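PDB 2PKH: histidine utilization repressor from Pseudomonas syringae pv. tomato, which probably binds the hutP region of the histidine utilization operon and represses the hut genes without inducer, the chain here being its C-terminal UTRA domain. Local coordinates for residues Val43-Asn47 with Asp48-Gln52; Thr72-Pro76 with Tyr77-Ser81; Ala98-Asp101 with Glu102-Leu106. All coordinates share one frame; numbering follows the deposited sequence.

Interaction 1 of 3, residues Val43-Asn47 with Asp48-Gln52. With EDO (1,2-ethanediol), chain N.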
loop_
_atom_site.group_PDB
_atom_site.type_symbol
_atom_site.label_atom_id
_atom_site.label_comp_id
_atom_site.label_asym_id
_atom_site.label_seq_id
_atom_site.Cartn_x
_atom_site.Cartn_y
_atom_site.Cartn_z
ATOM N N VAL B 43 -10.398 -5.509 24.036
ATOM C CA VAL B 43 -9.359 -4.462 24.243
ATOM C C VAL B 43 -8.084 -5.228 24.065
ATOM O O VAL B 43 -7.849 -6.249 24.727
ATOM C CB VAL B 43 -9.384 -3.851 25.618
ATOM C CG1 VAL B 43 -8.284 -2.717 25.843
ATOM C CG2 VAL B 43 -10.828 -3.207 25.909
ATOM N N HIS B 44 -7.268 -4.712 23.173
ATOM C CA HIS B 44 -5.963 -5.289 22.846
ATOM C C HIS B 44 -4.887 -4.484 23.577
ATOM O O HIS B 44 -4.916 -3.242 23.556
ATOM C CB HIS B 44 -5.743 -5.185 21.330
ATOM C CG HIS B 44 -6.599 -6.131 20.526
ATOM N ND1 HIS B 44 -7.811 -5.754 19.990
ATOM C CD2 HIS B 44 -6.432 -7.427 20.186
ATOM C CE1 HIS B 44 -8.339 -6.764 19.325
ATOM N NE2 HIS B 44 -7.536 -7.797 19.454
ATOM N N PHE B 45 -3.926 -5.203 24.137
ATOM C CA PHE B 45 -2.813 -4.620 24.948
ATOM C C PHE B 45 -1.493 -4.936 24.239
ATOM O O PHE B 45 -1.359 -6.024 23.668
ATOM C CB PHE B 45 -2.745 -5.261 26.343
ATOM C CG PHE B 45 -3.945 -4.963 27.219
ATOM C CD1 PHE B 45 -3.850 -4.054 28.215
ATOM C CD2 PHE B 45 -5.150 -5.568 26.981
ATOM C CE1 PHE B 45 -5.016 -3.764 29.062
ATOM C CE2 PHE B 45 -6.296 -5.267 27.761
ATOM C CZ PHE B 45 -6.207 -4.364 28.787
ATOM N N GLU B 46 -0.519 -4.039 24.324
ATOM C CA GLU B 46 0.807 -4.364 23.865
ATOM C C GLU B 46 1.660 -4.138 25.076
ATOM O O GLU B 46 1.664 -3.051 25.640
ATOM C CB GLU B 46 1.148 -3.441 22.699
ATOM C CG GLU B 46 2.593 -3.417 22.217
ATOM C CD GLU B 46 2.893 -2.123 21.436
ATOM O OE1 GLU B 46 2.561 -2.040 20.227
ATOM O OE2 GLU B 46 3.425 -1.171 22.043
ATOM N N ASN B 47 2.311 -5.200 25.564
ATOM C CA ASN B 47 3.032 -5.155 26.843
ATOM C C ASN B 47 2.215 -4.557 27.961
ATOM O O ASN B 47 2.699 -3.661 28.657
ATOM C CB ASN B 47 4.373 -4.384 26.708
ATOM C CG ASN B 47 5.289 -4.979 25.616
ATOM O OD1 ASN B 47 5.364 -6.212 25.435
ATOM N ND2 ASN B 47 5.986 -4.099 24.871
ATOM N N ASP B 48 0.983 -5.037 28.137
ATOM C CA ASP B 48 0.139 -4.589 29.224
ATOM C C ASP B 48 -0.450 -3.190 29.164
ATOM O O ASP B 48 -1.156 -2.804 30.092
ATOM C CB ASP B 48 0.858 -4.789 30.571
ATOM C CG ASP B 48 1.304 -6.237 30.734
ATOM O OD1 ASP B 48 0.480 -7.144 30.384
ATOM O OD2 ASP B 48 2.470 -6.445 31.129
ATOM N N ILE B 49 -0.185 -2.452 28.107
ATOM C CA ILE B 49 -0.790 -1.133 27.938
ATOM C C ILE B 49 -1.847 -1.227 26.823
ATOM O O ILE B 49 -1.547 -1.799 25.746
ATOM C CB ILE B 49 0.251 -0.085 27.505
ATOM C CG1 ILE B 49 1.510 -0.136 28.403
ATOM C CG2 ILE B 49 -0.419 1.270 27.480
ATOM C CD1 ILE B 49 2.721 0.651 27.851
ATOM N N PRO B 50 -3.069 -0.701 27.077
ATOM C CA PRO B 50 -4.120 -0.729 26.077
ATOM C C PRO B 50 -3.662 -0.051 24.778
ATOM O O PRO B 50 -3.158 1.066 24.825
ATOM C CB PRO B 50 -5.235 0.055 26.760
ATOM C CG PRO B 50 -5.023 -0.196 28.276
ATOM C CD PRO B 50 -3.583 -0.256 28.418
ATOM N N VAL B 51 -3.888 -0.698 23.641
ATOM C CA VAL B 51 -3.516 -0.051 22.357
ATOM C C VAL B 51 -4.664 0.083 21.407
ATOM O O VAL B 51 -4.608 0.873 20.475
ATOM C CB VAL B 51 -2.318 -0.714 21.639
ATOM C CG1 VAL B 51 -1.018 -0.623 22.535
ATOM C CG2 VAL B 51 -2.595 -2.168 21.357
ATOM N N GLN B 52 -5.720 -0.721 21.622
ATOM C CA GLN B 52 -6.871 -0.687 20.648
ATOM C C GLN B 52 -8.107 -1.183 21.288
ATOM O O GLN B 52 -8.021 -2.137 22.015
ATOM C CB GLN B 52 -6.608 -1.677 19.525
ATOM C CG GLN B 52 -7.471 -1.417 18.308
ATOM C CD GLN B 52 -7.428 -2.554 17.311
ATOM O OE1 GLN B 52 -7.740 -3.654 17.638
ATOM N NE2 GLN B 52 -6.984 -2.278 16.121
HETATM C C1 EDO N . -5.847 -7.144 15.133
HETATM O O1 EDO N . -4.882 -7.709 16.008
HETATM C C2 EDO N . -6.746 -6.239 15.988
HETATM O O2 EDO N . -7.823 -5.734 15.169
#

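Interaction 2 of 3, residues Thr72-Pro76 with Tyr77-Ser81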
loop_
_atom_site.group_PDB
_atom_site.type_symbol
_atom_site.label_atom_id
_atom_site.label_comp_id
_atom_site.label_asym_id
_atom_site.label_seq_id
_atom_site.Cartn_x
_atom_site.Cartn_y
_atom_site.Cartn_z
ATOM N N THR B 72 -8.903 -14.867 23.102
ATOM C CA THR B 72 -7.574 -14.686 23.734
ATOM C C THR B 72 -6.506 -15.529 23.029
ATOM O O THR B 72 -5.325 -15.301 23.211
ATOM C CB THR B 72 -7.554 -14.965 25.276
ATOM O OG1 THR B 72 -7.895 -16.325 25.536
ATOM C CG2 THR B 72 -8.538 -14.080 25.983
ATOM N N LEU B 73 -6.901 -16.495 22.201
ATOM C CA LEU B 73 -5.917 -17.356 21.525
ATOM C C LEU B 73 -5.685 -16.978 20.056
ATOM O O LEU B 73 -4.676 -17.356 19.451
ATOM C CB LEU B 73 -6.333 -18.842 21.641
ATOM C CG LEU B 73 -6.537 -19.464 23.030
ATOM C CD1 LEU B 73 -6.925 -20.952 22.925
ATOM C CD2 LEU B 73 -5.261 -19.326 23.885
ATOM N N GLN B 74 -6.603 -16.190 19.491
ATOM C CA GLN B 74 -6.591 -15.862 18.089
ATOM C C GLN B 74 -7.326 -14.500 17.942
ATOM O O GLN B 74 -8.193 -14.238 18.712
ATOM C CB GLN B 74 -7.367 -16.987 17.361
ATOM C CG GLN B 74 -7.297 -16.985 15.840
ATOM C CD GLN B 74 -8.030 -18.180 15.248
ATOM O OE1 GLN B 74 -8.994 -18.710 15.835
ATOM N NE2 GLN B 74 -7.564 -18.629 14.115
ATOM N N THR B 75 -6.979 -13.615 17.001
ATOM C CA THR B 75 -7.831 -12.434 16.803
ATOM C C THR B 75 -9.070 -12.852 15.961
ATOM O O THR B 75 -9.038 -13.867 15.202
ATOM C CB THR B 75 -7.142 -11.311 16.036
ATOM O OG1 THR B 75 -6.902 -11.750 14.700
ATOM C CG2 THR B 75 -5.830 -10.820 16.720
ATOM N N PRO B 76 -10.190 -12.129 16.115
ATOM C CA PRO B 76 -11.352 -12.300 15.222
ATOM C C PRO B 76 -11.001 -12.266 13.698
ATOM O O PRO B 76 -11.434 -13.125 12.923
ATOM C CB PRO B 76 -12.281 -11.151 15.613
ATOM C CG PRO B 76 -11.916 -10.849 17.104
ATOM C CD PRO B 76 -10.441 -11.220 17.259
ATOM N N TYR B 77 -10.182 -11.303 13.291
ATOM C CA TYR B 77 -9.784 -11.258 11.865
ATOM C C TYR B 77 -9.074 -12.522 11.414
ATOM O O TYR B 77 -9.364 -13.010 10.349
ATOM C CB TYR B 77 -8.925 -10.065 11.596
ATOM C CG TYR B 77 -8.820 -9.806 10.117
ATOM C CD1 TYR B 77 -9.819 -9.104 9.431
ATOM C CD2 TYR B 77 -7.737 -10.303 9.385
ATOM C CE1 TYR B 77 -9.724 -8.863 8.049
ATOM C CE2 TYR B 77 -7.654 -10.113 8.010
ATOM C CZ TYR B 77 -8.644 -9.380 7.343
ATOM O OH TYR B 77 -8.531 -9.123 5.959
ATOM N N ALA B 78 -8.160 -13.055 12.226
ATOM C CA ALA B 78 -7.441 -14.255 11.854
ATOM C C ALA B 78 -8.435 -15.372 11.744
ATOM O O ALA B 78 -8.424 -16.124 10.764
ATOM C CB ALA B 78 -6.389 -14.601 12.904
ATOM N N TYR B 79 -9.282 -15.538 12.772
ATOM C CA TYR B 79 -10.330 -16.542 12.716
ATOM C C TYR B 79 -11.181 -16.439 11.427
ATOM O O TYR B 79 -11.303 -17.398 10.645
ATOM C CB TYR B 79 -11.235 -16.452 13.931
ATOM C CG TYR B 79 -12.423 -17.352 13.816
ATOM C CD1 TYR B 79 -12.271 -18.725 13.945
ATOM C CD2 TYR B 79 -13.706 -16.829 13.598
ATOM C CE1 TYR B 79 -13.364 -19.599 13.816
ATOM C CE2 TYR B 79 -14.823 -17.672 13.473
ATOM C CZ TYR B 79 -14.628 -19.071 13.603
ATOM O OH TYR B 79 -15.690 -19.922 13.532
ATOM N N LEU B 80 -11.733 -15.258 11.203
ATOM C CA LEU B 80 -12.581 -15.009 10.052
ATOM C C LEU B 80 -11.876 -15.293 8.715
ATOM O O LEU B 80 -12.456 -15.873 7.799
ATOM C CB LEU B 80 -13.133 -13.567 10.091
ATOM C CG LEU B 80 -14.212 -13.195 11.145
ATOM C CD1 LEU B 80 -14.470 -11.702 11.005
ATOM C CD2 LEU B 80 -15.477 -14.010 10.951
ATOM N N SER B 81 -10.618 -14.925 8.608
ATOM C CA SER B 81 -9.918 -15.216 7.361
ATOM C C SER B 81 -9.684 -16.727 7.131
ATOM O O SER B 81 -9.323 -17.143 6.007
ATOM C CB SER B 81 -8.612 -14.399 7.287
ATOM O OG SER B 81 -7.675 -14.971 8.169
#

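Interaction 3 of 3, residues Ala98-Asp101 with Glu102-Leu106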
loop_
_atom_site.group_PDB
_atom_site.type_symbol
_atom_site.label_atom_id
_atom_site.label_comp_id
_atom_site.label_asym_id
_atom_site.label_seq_id
_atom_site.Cartn_x
_atom_site.Cartn_y
_atom_site.Cartn_z
ATOM N N ALA B 98 -11.972 10.140 22.311
ATOM C CA ALA B 98 -12.817 9.016 22.673
ATOM C C ALA B 98 -13.916 9.427 23.671
ATOM O O ALA B 98 -13.829 10.484 24.332
ATOM C CB ALA B 98 -11.936 7.887 23.261
ATOM N N GLU B 99 -14.928 8.581 23.814
ATOM C CA GLU B 99 -15.967 8.786 24.837
ATOM C C GLU B 99 -15.387 8.445 26.180
ATOM O O GLU B 99 -14.425 7.650 26.274
ATOM C CB GLU B 99 -17.156 7.851 24.540
ATOM C CG GLU B 99 -17.869 8.171 23.237
ATOM C CD GLU B 99 -18.372 9.593 23.221
ATOM O OE1 GLU B 99 -19.021 10.001 24.208
ATOM O OE2 GLU B 99 -18.055 10.328 22.266
ATOM N N ALA B 100 -15.990 8.975 27.241
ATOM C CA ALA B 100 -15.486 8.720 28.590
ATOM C C ALA B 100 -15.278 7.202 28.904
ATOM O O ALA B 100 -14.267 6.812 29.468
ATOM C CB ALA B 100 -16.387 9.390 29.636
ATOM N N ASP B 101 -16.193 6.343 28.499
ATOM C CA ASP B 101 -16.017 4.919 28.829
ATOM C C ASP B 101 -14.878 4.303 28.041
ATOM O O ASP B 101 -14.183 3.416 28.543
ATOM C CB ASP B 101 -17.298 4.112 28.661
ATOM C CG ASP B 101 -18.361 4.491 29.672
ATOM O OD1 ASP B 101 -18.039 4.938 30.801
ATOM O OD2 ASP B 101 -19.562 4.339 29.331
ATOM N N GLU B 102 -14.680 4.773 26.817
ATOM C CA GLU B 102 -13.558 4.326 25.988
ATOM C C GLU B 102 -12.220 4.821 26.576
ATOM O O GLU B 102 -11.210 4.104 26.521
ATOM C CB GLU B 102 -13.708 4.846 24.542
ATOM C CG GLU B 102 -14.742 4.110 23.711
ATOM C CD GLU B 102 -15.094 4.825 22.451
ATOM O OE1 GLU B 102 -14.842 6.023 22.311
ATOM O OE2 GLU B 102 -15.594 4.166 21.547
ATOM N N CYS B 103 -12.177 6.051 27.120
ATOM C CA CYS B 103 -10.941 6.516 27.808
ATOM C C CYS B 103 -10.595 5.622 28.987
ATOM O O CYS B 103 -9.438 5.330 29.229
ATOM C CB CYS B 103 -11.044 7.980 28.275
ATOM S SG CYS B 103 -11.180 9.113 26.936
ATOM N N LYS B 104 -11.591 5.181 29.748
ATOM C CA LYS B 104 -11.307 4.304 30.875
ATOM C C LYS B 104 -10.738 2.960 30.378
ATOM O O LYS B 104 -9.731 2.474 30.892
ATOM C CB LYS B 104 -12.611 4.087 31.702
ATOM C CG LYS B 104 -13.069 5.409 32.387
ATOM C CD LYS B 104 -14.314 5.235 33.248
ATOM C CE LYS B 104 -15.171 6.508 33.315
ATOM N NZ LYS B 104 -16.512 6.317 32.553
ATOM N N LEU B 105 -11.362 2.374 29.365
ATOM C CA LEU B 105 -10.883 1.108 28.787
ATOM C C LEU B 105 -9.460 1.191 28.220
ATOM O O LEU B 105 -8.671 0.246 28.402
ATOM C CB LEU B 105 -11.811 0.626 27.676
ATOM C CG LEU B 105 -13.184 -0.013 27.929
ATOM C CD1 LEU B 105 -13.555 -0.749 26.670
ATOM C CD2 LEU B 105 -13.113 -0.961 29.153
ATOM N N LEU B 106 -9.134 2.285 27.515
ATOM C CA LEU B 106 -7.783 2.491 26.950
ATOM C C LEU B 106 -6.775 3.088 27.923
ATOM O O LEU B 106 -5.604 3.243 27.577
ATOM C CB LEU B 106 -7.845 3.416 25.710
ATOM C CG LEU B 106 -8.444 2.848 24.404
ATOM C CD1 LEU B 106 -8.556 3.934 23.274
ATOM C CD2 LEU B 106 -7.592 1.786 23.930
#

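Interaction 1 of 3, residues Val43-Asn47 with Asp48-Gln52
Strands 43-46 and 49-52 form the closing end of a beta hairpin, the link between strands 36-46 and 49-59 of the antiparallel sheet of the UTRA domain. A type I' turn from Glu-46 to Ile-49 reverses the chain. Asn-47 and Asp-48 fill its two middle positions with positive phi angles, a conformation that asparagine and aspartate tolerate better than most residues. Glu-46 N bonds to Ile-49 O at 2.8 Å, and Ile-49 N returns the bond to Glu-46 O. Farther along, a classic beta bulge sets Val-51 and Gln-52 together opposite His-44. Its carbonyl oxygen accepts from both of them, nearly straight and in the carbonyl plane from Val-51 N at 2.7 Å, tilted and longer from Gln-52 N at 3.3 Å. Pro-50, which has no N-H to give, fits the non-hydrogen-bonded pair with Phe-45.

On the face of that pair, CE1 of Phe-45 lies 3.7 Å from Pro-50 CG, while Asp-48 O meets the phenyl edge near its plane. The first torsion of Phe-45, -66°, sets CG opposite the carbonyl carbon and turns the ring toward the proline. Pro-50 and Val-43 also meet the helix 100-106. On the other face, CG1 of Val-51 packs 3.6 Å from Glu-46 CB. At the turn, Asp-48 makes a salt bridge to Arg-8, and Asn-47 OD1 accepts from the backbone N of Arg-8, tying the turn to the segment that leads into strand 9-20. His-44 and Gln-52 extend alongside each other, with imidazole and amide planes 82° apart. An ethanediol, probably from the crystallisation liquor, lies over one imidazole face, and its O2 gives a weak hydrogen bond to Gln-52 OE1 at 3.2 Å.

Interaction 2 of 3, residues Thr72-Pro76 with Tyr77-Ser81
This is a local helix-capping contact, in which Thr-75 serves as N-cap where the loop after strand 49-59 enters helix 76-83 of the UTRA domain. Its OG1 accepts from Ala-78 N at 3.1 Å, so the threonine oxygen satisfies an amide of the first turn, where the i-to-i-4 bonding of the helix has not yet begun. A first torsion of 67° tucks OG1 in between its own amide nitrogen and carbonyl, from where it reaches over the start of the helix; threonine suits the place because its hydroxyl sits on the first side-chain carbon.

Pro-76 follows as the first helical residue, where its missing N-H costs no helical hydrogen bond and its fixed phi already suits the helix. The regular bonds then begin: Tyr-79 N to Thr-75 O at 3.0 Å, and Leu-80 N to Pro-76 O at 2.8 Å. The proline ring packs on Tyr-66 and Phe-71 and on Glu-54 and Arg-56 of strand 49-59, while Leu-80 rests on Val-58 of the same strand, seating the helix against the sheet. Tyr-77 instead packs on Lys-148 of a second subunit.

Gln-74, just before the cap, stretches its extended chain alongside the first turn. Its CG lies 3.9 Å from Ala-78 CB, and a small alanine allows that approach. NE2 is hydrogen-bonded to Gln-82 OE1, which ties the amide to a residue one turn beyond Ala-78. The amide and the Tyr-79 ring are 70° apart in plane, and Gln-74 OE1 comes near the ring's edge, 3.8 Å from Tyr-79 CD1.

Interaction 3 of 3, residues Ala98-Asp101 with Glu102-Leu106
Glu-102 folds back from the first turn of helix 100-106 to accept the backbone N-H of Glu-99, the N-cap residue, with OE1 3.0 Å from that nitrogen. This is the glutamate half of the capping-box pattern. A first torsion of -76° sets Glu-102 CG beside its own backbone N, and the chain continues extended, carrying the carboxylate alongside the start of the helix. The N-H meets OE1 on its anti side, 23° out of the carboxylate plane. OE2 holds a salt bridge to Arg-132, so one carboxylate ties the helix start to strand 126-136. Glutamate suits the place: it has two oxygens to share and the length to reach both partners. The N-terminal end of the helix dipole would also be expected to favour its negative charge.

The side chain of Glu-99 takes another course. It bends and leads away from the helix, and its carboxylate plane is turned 58° from that of Glu-102. Its backbone carbonyl starts the helical bonding, accepting from Cys-103 N at 2.9 Å.

Ala-98, just before the cap, directs its methyl group at the helix. Its CB lies 3.7 Å from Glu-102 CB and 3.9 Å from Cys-103 SG, and also touches Ile-134, a setting that a compact apolar residue fits. The buried Cys-103 sulfur passes near Glu-99 O as well.

On the exposed side, Asp-101 and Lys-104, three residues apart, reach out together. Lysine reaches over the carbonyl of Ala-100 with its methylenes, CG being 3.5 Å from Ala-100 O, and bends at the end of its chain. That bend brings NZ nearly along the C-O axis of Asp-101 OD1, a salt bridge of 2.7 Å.

How the interactions relate
All three contacts are local, made within continuous chain. Interactions 1 and 2 are partly buried, whereas interaction 3 is mostly surface. Interaction 1 relies on strand pairing and a tight turn; the other two begin helices. In interaction 2 the N-cap hydroxyl accepts a helix N-H; in interaction 3 a carboxylate within the helix accepts the N-H of the N-cap residue. Interaction 3 holds a salt bridge between its own segments, whereas that of interaction 1 goes outside, to Arg-8. Strand 49-59 supports both helices. Interactions 1 and 3 touch directly, Pro-50 CB lying 3.3 Å from Leu-106 O, and Arg-139 bonds to carbonyls of both. Interactions 2 and 3 lie on opposite sides of the chain's centre.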